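Local coordinates for SusD-like carbohydrate binding protein (Bacteroides vulgatus, PDB 3LEW) that probably binds carbohydrate at the cell outer membrane, as a SusD-family protein thought to take part in nutrient capture, at residues A[76-87]-A[466-477]. Sequence-based numbering, arbitrary orientation.
Sequences IYGKGGTNTLSW and KYYLYRITDSEE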
ATOM      1  N   ILE A  76       0.121  15.844   0.010  1.00 14.52           N
ATOM      2  CA  ILE A  76       0.405  15.348  -1.331  1.00 15.13           C
ATOM      3  C   ILE A  76       0.021  16.410  -2.382  1.00 14.93           C
ATOM      4  O   ILE A  76       0.825  16.741  -3.248  1.00 14.79           O
ATOM      5  CB  ILE A  76      -0.288  13.977  -1.553  1.00 14.78           C
ATOM      6  CG1 ILE A  76       0.309  12.913  -0.598  1.00 16.97           C
ATOM      7  CG2 ILE A  76      -0.160  13.506  -3.034  1.00 15.57           C
ATOM      8  CD1 ILE A  76       1.770  12.498  -0.960  1.00 16.77           C
ATOM      9  N   TYR A  77      -1.178  16.959  -2.281  1.00 14.36           N
ATOM     10  CA  TYR A  77      -1.629  18.050  -3.152  1.00 14.57           C
ATOM     11  C   TYR A  77      -0.638  19.212  -3.050  1.00 15.56           C
ATOM     12  O   TYR A  77      -0.372  19.904  -4.020  1.00 15.19           O
ATOM     13  CB  TYR A  77      -3.011  18.501  -2.709  1.00 16.09           C
ATOM     14  CG  TYR A  77      -3.490  19.729  -3.433  1.00 15.41           C
ATOM     15  CD1 TYR A  77      -4.061  19.626  -4.671  1.00 17.42           C
ATOM     16  CD2 TYR A  77      -3.341  20.993  -2.880  1.00 19.38           C
ATOM     17  CE1 TYR A  77      -4.520  20.747  -5.348  1.00 19.32           C
ATOM     18  CE2 TYR A  77      -3.796  22.123  -3.570  1.00 20.99           C
ATOM     19  CZ  TYR A  77      -4.367  21.980  -4.807  1.00 22.11           C
ATOM     20  OH  TYR A  77      -4.819  23.100  -5.529  1.00 24.91           O
ATOM     21  N   GLY A  78      -0.118  19.423  -1.835  1.00 15.84           N
ATOM     22  CA  GLY A  78       0.907  20.427  -1.572  1.00 16.25           C
ATOM     23  C   GLY A  78       2.317  20.160  -2.074  1.00 16.10           C
ATOM     24  O   GLY A  78       3.218  20.993  -1.853  1.00 16.16           O
ATOM     25  N   LYS A  79       2.514  19.024  -2.753  1.00 16.29           N
ATOM     26  CA  LYS A  79       3.824  18.638  -3.282  1.00 17.01           C
ATOM     27  C   LYS A  79       4.934  18.654  -2.226  1.00 16.81           C
ATOM     28  O   LYS A  79       6.062  19.154  -2.452  1.00 17.11           O
ATOM     29  CB  LYS A  79       4.195  19.533  -4.454  1.00 18.31           C
ATOM     30  CG  LYS A  79       3.377  19.215  -5.695  1.00 20.90           C
ATOM     31  CD  LYS A  79       3.633  20.335  -6.720  1.00 25.03           C
ATOM     32  CE  LYS A  79       2.942  20.056  -7.978  1.00 26.96           C
ATOM     33  NZ  LYS A  79       3.089  21.260  -8.880  1.00 29.63           N
ATOM     34  N   GLY A  80       4.607  18.131  -1.047  1.00 17.04           N
ATOM     35  CA  GLY A  80       5.596  17.969   0.024  1.00 16.66           C
ATOM     36  C   GLY A  80       6.587  16.828  -0.207  1.00 16.34           C
ATOM     37  O   GLY A  80       6.684  16.258  -1.314  1.00 15.07           O
ATOM     38  N   GLY A  81       7.309  16.469   0.851  1.00 16.42           N
ATOM     39  CA  GLY A  81       8.413  15.512   0.724  1.00 16.01           C
ATOM     40  C   GLY A  81       7.991  14.094   0.311  1.00 14.33           C
ATOM     41  O   GLY A  81       8.779  13.386  -0.336  1.00 16.41           O
ATOM     42  N   THR A  82       6.788  13.662   0.716  1.00 14.38           N
ATOM     43  CA  THR A  82       6.250  12.343   0.371  1.00 14.68           C
ATOM     44  C   THR A  82       6.014  12.280  -1.147  1.00 14.81           C
ATOM     45  O   THR A  82       6.460  11.334  -1.828  1.00 14.62           O
ATOM     46  CB  THR A  82       4.988  11.976   1.126  1.00 15.08           C
ATOM     47  OG1 THR A  82       5.131  12.330   2.511  1.00 13.92           O
ATOM     48  CG2 THR A  82       4.719  10.480   1.009  1.00 15.23           C
ATOM     49  N   ASN A  83       5.409  13.347  -1.666  1.00 13.95           N
ATOM     50  CA  ASN A  83       5.187  13.456  -3.101  1.00 13.62           C
ATOM     51  C   ASN A  83       6.476  13.454  -3.878  1.00 12.97           C
ATOM     52  O   ASN A  83       6.589  12.774  -4.900  1.00 14.40           O
ATOM     53  CB  ASN A  83       4.328  14.673  -3.384  1.00 13.64           C
ATOM     54  CG  ASN A  83       3.752  14.674  -4.775  1.00 13.70           C
ATOM     55  OD1 ASN A  83       2.818  13.905  -5.101  1.00 13.77           O
ATOM     56  ND2 ASN A  83       4.331  15.499  -5.629  1.00 15.97           N
ATOM     57  N   THR A  84       7.462  14.207  -3.428  1.00 12.56           N
ATOM     58  CA  THR A  84       8.766  14.210  -4.041  1.00 13.67           C
ATOM     59  C   THR A  84       9.441  12.848  -4.024  1.00 13.50           C
ATOM     60  O   THR A  84       9.942  12.386  -5.055  1.00 13.32           O
ATOM     61  CB  THR A  84       9.672  15.303  -3.370  1.00 14.00           C
ATOM     62  OG1 THR A  84       9.100  16.586  -3.662  1.00 16.32           O
ATOM     63  CG2 THR A  84      11.124  15.275  -3.849  1.00 17.04           C
ATOM     64  N   LEU A  85       9.452  12.186  -2.867  1.00 12.65           N
ATOM     65  CA  LEU A  85      10.106  10.907  -2.780  1.00 13.64           C
ATOM     66  C   LEU A  85       9.460   9.866  -3.691  1.00 12.99           C
ATOM     67  O   LEU A  85      10.162   9.034  -4.286  1.00 14.40           O
ATOM     68  CB  LEU A  85      10.037  10.388  -1.343  1.00 13.49           C
ATOM     69  CG  LEU A  85      10.785   9.079  -1.104  1.00 13.80           C
ATOM     70  CD1 LEU A  85      12.318   9.186  -1.442  1.00 14.43           C
ATOM     71  CD2 LEU A  85      10.578   8.602   0.350  1.00 17.38           C
ATOM     72  N   SER A  86       8.145   9.947  -3.848  1.00 13.14           N
ATOM     73  CA  SER A  86       7.428   9.011  -4.706  1.00 13.64           C
ATOM     74  C   SER A  86       7.997   9.022  -6.121  1.00 14.86           C
ATOM     75  O   SER A  86       8.342   7.974  -6.720  1.00 14.80           O
ATOM     76  CB  SER A  86       5.938   9.343  -4.707  1.00 14.77           C
ATOM     77  OG  SER A  86       5.214   8.495  -5.577  1.00 13.77           O
ATOM     78  N   TRP A  87       8.101  10.233  -6.647  1.00 14.58           N
ATOM     79  CA  TRP A  87       8.596  10.425  -8.020  1.00 14.85           C
ATOM     80  C   TRP A  87      10.040   9.926  -8.178  1.00 15.57           C
ATOM     81  O   TRP A  87      10.392   9.238  -9.150  1.00 17.34           O
ATOM     82  CB  TRP A  87       8.528  11.905  -8.384  1.00 15.05           C
ATOM     83  CG  TRP A  87       8.603  12.164  -9.887  1.00 15.30           C
ATOM     84  CD1 TRP A  87       9.654  12.660 -10.555  1.00 18.54           C
ATOM     85  CD2 TRP A  87       7.572  11.947 -10.856  1.00 12.29           C
ATOM     86  NE1 TRP A  87       9.373  12.776 -11.913  1.00 16.96           N
ATOM     87  CE2 TRP A  87       8.095  12.333 -12.124  1.00 16.11           C
ATOM     88  CE3 TRP A  87       6.274  11.444 -10.794  1.00 13.46           C
ATOM     89  CZ2 TRP A  87       7.334  12.264 -13.301  1.00 14.71           C
ATOM     90  CZ3 TRP A  87       5.508  11.381 -11.963  1.00 14.81           C
ATOM     91  CH2 TRP A  87       6.069  11.754 -13.215  1.00 12.15           C
ATOM     92  N   LYS A 466      -9.301  16.571  -6.471  1.00 15.82           N
ATOM     93  CA  LYS A 466      -7.888  16.916  -6.646  1.00 16.33           C
ATOM     94  C   LYS A 466      -7.039  16.572  -5.437  1.00 15.29           C
ATOM     95  O   LYS A 466      -5.869  16.296  -5.576  1.00 15.45           O
ATOM     96  CB  LYS A 466      -7.723  18.422  -6.980  1.00 16.51           C
ATOM     97  CG  LYS A 466      -7.966  19.383  -5.845  1.00 17.59           C
ATOM     98  CD  LYS A 466      -8.071  20.842  -6.357  1.00 18.49           C
ATOM     99  CE  LYS A 466      -8.155  21.833  -5.196  1.00 21.27           C
ATOM    100  NZ  LYS A 466      -8.353  23.274  -5.633  1.00 21.80           N
ATOM    101  N   TYR A 467      -7.629  16.585  -4.247  1.00 13.75           N
ATOM    102  CA  TYR A 467      -6.864  16.309  -3.039  1.00 14.40           C
ATOM    103  C   TYR A 467      -6.424  14.839  -2.889  1.00 14.55           C
ATOM    104  O   TYR A 467      -5.605  14.525  -2.022  1.00 15.54           O
ATOM    105  CB  TYR A 467      -7.622  16.788  -1.797  1.00 14.03           C
ATOM    106  CG  TYR A 467      -7.730  18.289  -1.713  1.00 15.19           C
ATOM    107  CD1 TYR A 467      -6.631  19.054  -1.318  1.00 15.76           C
ATOM    108  CD2 TYR A 467      -8.937  18.965  -2.012  1.00 15.69           C
ATOM    109  CE1 TYR A 467      -6.702  20.436  -1.249  1.00 16.38           C
ATOM    110  CE2 TYR A 467      -9.012  20.344  -1.937  1.00 15.98           C
ATOM    111  CZ  TYR A 467      -7.889  21.073  -1.559  1.00 16.25           C
ATOM    112  OH  TYR A 467      -7.948  22.435  -1.423  1.00 17.33           O
ATOM    113  N   TYR A 468      -6.981  13.947  -3.717  1.00 13.91           N
ATOM    114  CA  TYR A 468      -6.629  12.537  -3.653  1.00 13.33           C
ATOM    115  C   TYR A 468      -5.379  12.175  -4.446  1.00 13.90           C
ATOM    116  O   TYR A 468      -4.820  11.140  -4.206  1.00 15.10           O
ATOM    117  CB  TYR A 468      -7.780  11.669  -4.160  1.00 12.25           C
ATOM    118  CG  TYR A 468      -9.087  11.761  -3.393  1.00 12.42           C
ATOM    119  CD1 TYR A 468      -9.114  12.046  -2.017  1.00 13.98           C
ATOM    120  CD2 TYR A 468     -10.295  11.402  -3.999  1.00 13.03           C
ATOM    121  CE1 TYR A 468     -10.313  12.112  -1.327  1.00 14.76           C
ATOM    122  CE2 TYR A 468     -11.532  11.500  -3.309  1.00 14.53           C
ATOM    123  CZ  TYR A 468     -11.522  11.804  -1.953  1.00 13.81           C
ATOM    124  OH  TYR A 468     -12.715  11.876  -1.226  1.00 16.03           O
ATOM    125  N   LEU A 469      -4.998  12.974  -5.445  1.00 13.38           N
ATOM    126  CA  LEU A 469      -3.945  12.487  -6.363  1.00 12.82           C
ATOM    127  C   LEU A 469      -2.529  12.890  -6.030  1.00 12.87           C
ATOM    128  O   LEU A 469      -2.266  14.052  -5.631  1.00 13.51           O
ATOM    129  CB  LEU A 469      -4.249  12.914  -7.793  1.00 12.37           C
ATOM    130  CG  LEU A 469      -5.575  12.506  -8.395  1.00 14.51           C
ATOM    131  CD1 LEU A 469      -5.615  13.003  -9.902  1.00 14.36           C
ATOM    132  CD2 LEU A 469      -5.766  11.030  -8.279  1.00 12.44           C
ATOM    133  N   TYR A 470      -1.597  11.957  -6.233  1.00 12.70           N
ATOM    134  CA  TYR A 470      -0.173  12.327  -6.254  1.00 12.79           C
ATOM    135  C   TYR A 470       0.062  13.153  -7.532  1.00 12.79           C
ATOM    136  O   TYR A 470      -0.718  13.057  -8.505  1.00 13.56           O
ATOM    137  CB  TYR A 470       0.731  11.113  -6.258  1.00 12.25           C
ATOM    138  CG  TYR A 470       0.842  10.361  -4.923  1.00 13.53           C
ATOM    139  CD1 TYR A 470      -0.258   9.765  -4.322  1.00 14.69           C
ATOM    140  CD2 TYR A 470       2.088  10.150  -4.351  1.00 17.30           C
ATOM    141  CE1 TYR A 470      -0.129   8.991  -3.108  1.00 14.68           C
ATOM    142  CE2 TYR A 470       2.227   9.421  -3.170  1.00 19.26           C
ATOM    143  CZ  TYR A 470       1.117   8.859  -2.551  1.00 20.02           C
ATOM    144  OH  TYR A 470       1.327   8.107  -1.394  1.00 20.18           O
ATOM    145  N   ARG A 471       1.042  14.037  -7.473  1.00 12.47           N
ATOM    146  CA  ARG A 471       1.327  15.008  -8.530  1.00 12.19           C
ATOM    147  C   ARG A 471       2.727  14.910  -9.111  1.00 13.07           C
ATOM    148  O   ARG A 471       3.719  14.751  -8.430  1.00 13.33           O
ATOM    149  CB  ARG A 471       1.139  16.413  -7.955  1.00 12.42           C
ATOM    150  CG  ARG A 471      -0.272  16.633  -7.412  1.00 14.04           C
ATOM    151  CD  ARG A 471      -0.485  18.050  -6.929  1.00 14.06           C
ATOM    152  NE  ARG A 471      -0.427  19.019  -8.024  1.00 15.12           N
ATOM    153  CZ  ARG A 471      -0.689  20.315  -7.909  1.00 16.03           C
ATOM    154  NH1 ARG A 471      -1.026  20.840  -6.728  1.00 14.36           N
ATOM    155  NH2 ARG A 471      -0.617  21.106  -8.997  1.00 15.30           N
ATOM    156  N   ILE A 472       2.805  15.050 -10.425  1.00 12.80           N
ATOM    157  CA  ILE A 472       4.085  15.243 -11.086  1.00 12.16           C
ATOM    158  C   ILE A 472       4.779  16.430 -10.401  1.00 13.18           C
ATOM    159  O   ILE A 472       4.137  17.462 -10.059  1.00 14.57           O
ATOM    160  CB  ILE A 472       3.879  15.475 -12.594  1.00 13.18           C
ATOM    161  CG1 ILE A 472       3.214  14.241 -13.230  1.00 13.69           C
ATOM    162  CG2 ILE A 472       5.193  15.837 -13.243  1.00 13.05           C
ATOM    163  CD1 ILE A 472       2.592  14.423 -14.614  1.00 14.39           C
ATOM    164  N   THR A 473       6.077  16.273 -10.145  1.00 13.06           N
ATOM    165  CA  THR A 473       6.861  17.290  -9.406  1.00 14.01           C
ATOM    166  C   THR A 473       7.060  18.580 -10.166  1.00 14.81           C
ATOM    167  O   THR A 473       7.047  18.598 -11.421  1.00 14.53           O
ATOM    168  CB  THR A 473       8.248  16.759  -9.036  1.00 14.86           C
ATOM    169  OG1 THR A 473       8.981  16.432 -10.225  1.00 14.56           O
ATOM    170  CG2 THR A 473       8.135  15.520  -8.078  1.00 14.96           C
ATOM    171  N   ASP A 474       7.295  19.652  -9.418  1.00 15.31           N
ATOM    172  CA  ASP A 474       7.675  20.925 -10.014  1.00 16.53           C
ATOM    173  C   ASP A 474       8.934  20.787 -10.889  1.00 15.61           C
ATOM    174  O   ASP A 474       9.011  21.402 -11.983  1.00 14.70           O
ATOM    175  CB  ASP A 474       7.921  21.987  -8.945  1.00 17.47           C
ATOM    176  CG  ASP A 474       6.616  22.529  -8.331  1.00 22.28           C
ATOM    177  OD1 ASP A 474       5.501  22.357  -8.890  1.00 25.05           O
ATOM    178  OD2 ASP A 474       6.729  23.147  -7.273  1.00 30.47           O
ATOM    179  N   SER A 475       9.928  20.039 -10.407  1.00 15.07           N
ATOM    180  CA  SER A 475      11.177  19.865 -11.149  0.50 14.79           C
ATOM    181  C   SER A 475      10.910  19.220 -12.496  1.00 14.48           C
ATOM    182  O   SER A 475      11.453  19.653 -13.511  1.00 15.03           O
ATOM    183  CB  SER A 475      12.222  19.064 -10.349  0.50 15.41           C
ATOM    184  OG  SER A 475      13.452  19.015 -11.067  0.50 15.77           O
ATOM    185  N   GLU A 476      10.054  18.194 -12.514  1.00 14.02           N
ATOM    186  CA  GLU A 476       9.726  17.535 -13.773  1.00 14.36           C
ATOM    187  C   GLU A 476       9.009  18.489 -14.729  1.00 13.60           C
ATOM    188  O   GLU A 476       9.266  18.495 -15.911  1.00 13.23           O
ATOM    189  CB  GLU A 476       8.844  16.300 -13.525  1.00 14.42           C
ATOM    190  CG  GLU A 476       8.447  15.548 -14.787  1.00 15.42           C
ATOM    191  CD  GLU A 476       9.528  14.614 -15.317  1.00 19.34           C
ATOM    192  OE1 GLU A 476      10.439  14.235 -14.526  1.00 24.69           O
ATOM    193  OE2 GLU A 476       9.393  14.230 -16.510  1.00 19.66           O
ATOM    194  N   GLU A 477       8.099  19.308 -14.202  1.00 13.90           N
ATOM    195  CA  GLU A 477       7.410  20.309 -15.072  1.00 15.70           C
ATOM    196  C   GLU A 477       8.345  21.313 -15.713  1.00 16.34           C
ATOM    197  O   GLU A 477       8.093  21.813 -16.828  1.00 16.93           O
ATOM    198  CB  GLU A 477       6.294  21.006 -14.296  1.00 15.99           C
ATOM    199  CG  GLU A 477       5.135  20.042 -14.052  1.00 18.13           C
ATOM    200  CD  GLU A 477       3.881  20.713 -13.516  1.00 23.43           C
ATOM    201  OE1 GLU A 477       3.981  21.799 -12.917  1.00 32.38           O
ATOM    202  OE2 GLU A 477       2.796  20.131 -13.646  1.00 18.73           O
TER
HETATM  203  O   HOH W   1      -3.586  15.778  -0.784  1.00 13.98           O
HETATM  204  O   HOH W   2       1.815  22.783 -10.788  1.00 33.96           O
HETATM  205  O   HOH W   3       5.396  12.819  -7.352  1.00 12.49           O
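Asn83, in the first turn of helix 81-103, grips the backbone of Arg471 with both ends of its carboxamide, a compact example of how one side chain can secure a stretch of non-regular chain. Its OD1 receives Arg471 N on a lone pair in an almost straight bond of 3.0 Å (175°), while ND2 gives a proton to Arg471 O, tilted from that carbonyl's plane. A water adds a second proton to Arg471 O and another to Asn83 O. The packing is tight beside this amide pairing: Ile76 lays CD1 over one face of the Tyr470 ring, 4.1 Å from its centroid, and Ser86 OG, itself bonded to His131 and Tyr136, approaches that ring obliquely. Trp87 sets CB against Thr473 CG2 at 3.6 Å; Ile472 lies over one face of the indole, its CG1 3.8 Å from Trp87 CH2, while Glu476 OE1 meets NE1 at the ring edge and OE2 bonds Asn480. A bend at chi3 (66°) turns the Arg471 guanidinium back to give NH1 to Tyr77 O, 2.9 Å away, while NH2 serves Lys495 O. The Tyr77 ring meets Tyr467 obliquely, planes 48° apart, and has Arg471 NH1 over its opposite face, at most a weak cation-pi attraction.

The solvent side is looser. Lys79 CE lies over the guanidinium face, its extended chain carrying NZ on to exposed Asp474 OD1 in a 2.6 Å salt bridge and to a water that also lies near Glu477 OE1; Glu477 OE2 is held by Tyr484 and Lys489. Both acids may offset the crowding of the two cations.

Thr473 OG1 accepts from Glu476 N, an N-cap; with the Asn83 amide pairing, this joins the segment entering helix 474-479 to the start of helix 81-103 in the mainly helical SusD-family fold.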